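Local coordinates for protein ferritin (Mycoplasma penetrans, PDB 7DIE) that probably takes up ferrous iron, oxidises it and holds it as ferric iron inside a cage of 24 subunits, at residues A[97-102]-A[137-142]. Sequence-based numbering, arbitrary orientation.
With FE (Fe (III) ion), chain G; FE (Fe (III) ion), chain H.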
ATOM      1  N   ALA A  97     -53.187 -11.021  12.722  1.00 29.41           N
ATOM      2  CA  ALA A  97     -53.111  -9.948  13.702  1.00 29.00           C
ATOM      3  C   ALA A  97     -52.080  -8.911  13.288  1.00 31.71           C
ATOM      4  O   ALA A  97     -52.301  -7.708  13.458  1.00 29.59           O
ATOM      5  CB  ALA A  97     -52.782 -10.527  15.076  1.00 29.53           C
ATOM      6  N   ALA A  98     -50.947  -9.363  12.733  1.00 28.00           N
ATOM      7  CA  ALA A  98     -49.925  -8.433  12.258  1.00 29.96           C
ATOM      8  C   ALA A  98     -50.444  -7.571  11.113  1.00 26.81           C
ATOM      9  O   ALA A  98     -50.178  -6.363  11.062  1.00 27.89           O
ATOM     10  CB  ALA A  98     -48.680  -9.206  11.817  1.00 25.69           C
ATOM     11  N   LEU A  99     -51.161  -8.181  10.161  1.00 27.08           N
ATOM     12  CA  LEU A  99     -51.715  -7.414   9.048  1.00 25.25           C
ATOM     13  C   LEU A  99     -52.710  -6.364   9.537  1.00 26.20           C
ATOM     14  O   LEU A  99     -52.714  -5.225   9.049  1.00 28.58           O
ATOM     15  CB  LEU A  99     -52.382  -8.363   8.050  1.00 27.79           C
ATOM     16  CG  LEU A  99     -52.844  -7.768   6.724  1.00 32.13           C
ATOM     17  CD1 LEU A  99     -51.652  -7.220   5.955  1.00 33.53           C
ATOM     18  CD2 LEU A  99     -53.574  -8.829   5.897  1.00 32.20           C
ATOM     19  N   LYS A 100     -53.575  -6.729  10.492  1.00 28.61           N
ATOM     20  CA  LYS A 100     -54.514  -5.751  11.037  1.00 30.16           C
ATOM     21  C   LYS A 100     -53.778  -4.603  11.715  1.00 32.42           C
ATOM     22  O   LYS A 100     -54.156  -3.433  11.571  1.00 27.10           O
ATOM     23  CB  LYS A 100     -55.464  -6.414  12.041  1.00 29.56           C
ATOM     24  CG  LYS A 100     -56.484  -7.341  11.430  1.00 45.62           C
ATOM     25  CD  LYS A 100     -57.290  -8.057  12.516  1.00 56.14           C
ATOM     26  CE  LYS A 100     -57.798  -9.401  12.000  1.00 57.45           C
ATOM     27  NZ  LYS A 100     -58.130 -10.343  13.105  1.00 54.11           N
ATOM     28  N   MET A 101     -52.717  -4.922  12.453  1.00 27.70           N
ATOM     29  CA  MET A 101     -51.977  -3.891  13.177  1.00 24.06           C
ATOM     30  C   MET A 101     -51.289  -2.932  12.221  1.00 26.68           C
ATOM     31  O   MET A 101     -51.405  -1.712  12.362  1.00 28.34           O
ATOM     32  CB  MET A 101     -50.948  -4.545  14.090  1.00 29.69           C
ATOM     33  CG  MET A 101     -50.065  -3.553  14.824  1.00 30.80           C
ATOM     34  SD  MET A 101     -50.980  -2.811  16.194  1.00 32.94           S
ATOM     35  CE  MET A 101     -51.001  -1.077  15.753  1.00 28.87           C
ATOM     36  N   GLU A 102     -50.537  -3.463  11.248  1.00 27.09           N
ATOM     37  CA  GLU A 102     -49.819  -2.564  10.351  1.00 26.37           C
ATOM     38  C   GLU A 102     -50.790  -1.744   9.520  1.00 26.35           C
ATOM     39  O   GLU A 102     -50.524  -0.576   9.207  1.00 26.85           O
ATOM     40  CB  GLU A 102     -48.867  -3.354   9.449  1.00 27.02           C
ATOM     41  CG  GLU A 102     -47.802  -2.484   8.813  1.00 28.01           C
ATOM     42  CD  GLU A 102     -46.966  -1.735   9.847  1.00 29.38           C
ATOM     43  OE1 GLU A 102     -46.508  -2.359  10.822  1.00 28.19           O
ATOM     44  OE2 GLU A 102     -46.749  -0.527   9.671  1.00 28.34           O
ATOM     45  N   GLU A 137     -44.084   0.529   2.672  1.00 30.63           N
ATOM     46  CA  GLU A 137     -43.077  -0.534   2.752  1.00 30.21           C
ATOM     47  C   GLU A 137     -43.398  -1.522   3.869  1.00 29.05           C
ATOM     48  O   GLU A 137     -43.321  -2.743   3.677  1.00 27.45           O
ATOM     49  CB  GLU A 137     -41.688   0.060   2.985  1.00 30.30           C
ATOM     50  CG  GLU A 137     -41.317   1.172   2.048  1.00 32.91           C
ATOM     51  CD  GLU A 137     -40.930   0.660   0.694  1.00 44.49           C
ATOM     52  OE1 GLU A 137     -40.557  -0.533   0.601  1.00 41.57           O
ATOM     53  OE2 GLU A 137     -40.995   1.452  -0.271  1.00 42.17           O
ATOM     54  N   ASP A 138     -43.729  -1.013   5.056  1.00 27.48           N
ATOM     55  CA  ASP A 138     -43.979  -1.909   6.182  1.00 25.77           C
ATOM     56  C   ASP A 138     -45.222  -2.754   5.946  1.00 28.52           C
ATOM     57  O   ASP A 138     -45.239  -3.945   6.277  1.00 28.77           O
ATOM     58  CB  ASP A 138     -44.123  -1.123   7.490  1.00 28.15           C
ATOM     59  CG  ASP A 138     -42.807  -0.559   7.982  1.00 32.10           C
ATOM     60  OD1 ASP A 138     -41.774  -0.810   7.328  1.00 28.28           O
ATOM     61  OD2 ASP A 138     -42.807   0.162   9.001  1.00 29.32           O
ATOM     62  N   LEU A 139     -46.284  -2.157   5.406  1.00 28.05           N
ATOM     63  CA  LEU A 139     -47.469  -2.960   5.126  1.00 27.23           C
ATOM     64  C   LEU A 139     -47.177  -3.995   4.045  1.00 28.58           C
ATOM     65  O   LEU A 139     -47.634  -5.140   4.131  1.00 25.49           O
ATOM     66  CB  LEU A 139     -48.641  -2.058   4.733  1.00 30.75           C
ATOM     67  CG  LEU A 139     -49.985  -2.777   4.519  1.00 30.68           C
ATOM     68  CD1 LEU A 139     -50.384  -3.581   5.759  1.00 27.63           C
ATOM     69  CD2 LEU A 139     -51.090  -1.780   4.153  1.00 28.49           C
ATOM     70  N   GLU A 140     -46.374  -3.634   3.042  1.00 26.46           N
ATOM     71  CA  GLU A 140     -46.019  -4.615   2.019  1.00 28.81           C
ATOM     72  C   GLU A 140     -45.268  -5.798   2.614  1.00 29.50           C
ATOM     73  O   GLU A 140     -45.513  -6.949   2.236  1.00 30.46           O
ATOM     74  CB  GLU A 140     -45.176  -3.971   0.919  1.00 29.51           C
ATOM     75  CG  GLU A 140     -44.862  -4.951  -0.209  1.00 35.16           C
ATOM     76  CD  GLU A 140     -43.983  -4.349  -1.284  1.00 44.29           C
ATOM     77  OE1 GLU A 140     -42.899  -3.829  -0.957  1.00 38.57           O
ATOM     78  OE2 GLU A 140     -44.390  -4.381  -2.459  1.00 37.35           O
ATOM     79  N   GLU A 141     -44.329  -5.530   3.523  1.00 28.49           N
ATOM     80  CA  GLU A 141     -43.547  -6.600   4.139  1.00 29.92           C
ATOM     81  C   GLU A 141     -44.440  -7.567   4.904  1.00 31.10           C
ATOM     82  O   GLU A 141     -44.309  -8.788   4.780  1.00 29.75           O
ATOM     83  CB  GLU A 141     -42.500  -6.002   5.084  1.00 32.34           C
ATOM     84  CG  GLU A 141     -41.286  -5.426   4.379  1.00 36.85           C
ATOM     85  CD  GLU A 141     -40.070  -6.335   4.534  1.00 65.22           C
ATOM     86  OE1 GLU A 141     -39.860  -7.217   3.673  1.00 64.51           O
ATOM     87  OE2 GLU A 141     -39.339  -6.181   5.536  1.00 71.95           O
ATOM     88  N   ILE A 142     -45.329  -7.037   5.738  1.00 27.79           N
ATOM     89  CA  ILE A 142     -46.211  -7.914   6.499  1.00 25.92           C
ATOM     90  C   ILE A 142     -47.196  -8.608   5.569  1.00 28.94           C
ATOM     91  O   ILE A 142     -47.462  -9.812   5.704  1.00 31.05           O
ATOM     92  CB  ILE A 142     -46.904  -7.104   7.602  1.00 27.42           C
ATOM     93  CG1 ILE A 142     -45.877  -6.860   8.708  1.00 34.88           C
ATOM     94  CG2 ILE A 142     -48.141  -7.852   8.136  1.00 28.49           C
ATOM     95  CD1 ILE A 142     -46.241  -5.787   9.643  1.00 37.05           C
TER
HETATM   96 FE    FE G 201     -40.524   0.913   8.653  0.68 36.02          FE
HETATM   97 FE    FE H 202     -39.237  -1.058   7.072  0.90 91.64          FE
HETATM   98  O   HOH W   1     -38.339   1.828   8.396  1.00 40.83           O
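The ferritin four-helix bundle supplies this contact, where helices 91-118 and 122-150 run antiparallel beside a di-iron site. The axes of segments 97-102 and 137-142 come within 9.5 Å of each other, at 168°. E102 lies across from L139, and I142 reaches in between L99 and E102. I142 CD1 sits 3.6 Å from E102 CB. The other branch of I142 faces the neighbouring helix: I142 CG2, anti to its own backbone N, packs 3.7 Å from L99 N and 4.0 Å from A98 CB. L99 and L139 close one flank, with L99 CD1 3.9 Å from L139 CD1. F6 and V5 of a second subunit pack on L139 and L99, respectively.

A bend at chi2 (57°) lays CG of E102 against the backbone of L139 and leaves the carboxylate beside D138, with E102 OE2 3.5 Å from D138 CB. The two carboxylate planes stand perpendicular. Their nearest oxygens, E102 OE2 and D138 OD2, stay 4.1 Å apart. K56 NZ links the two, with a salt bridge to E102 OE2 and a hydrogen bond to D138 OD2, while Y30 OH hydrogen-bonds E102 OE1.

D138 grips one iron with both oxygens, and D138 OD1 also binds the second iron at 2.6 Å. H60, D55 and D134 share in the metal binding. E102, tied to D138 through K56, is thus a second-shell residue. The arrangement is antiparallel helix packing of the ferritin four-helix bundle beside an aspartate-rich iron site, probably the atypical ferroxidase centre of this ferritin.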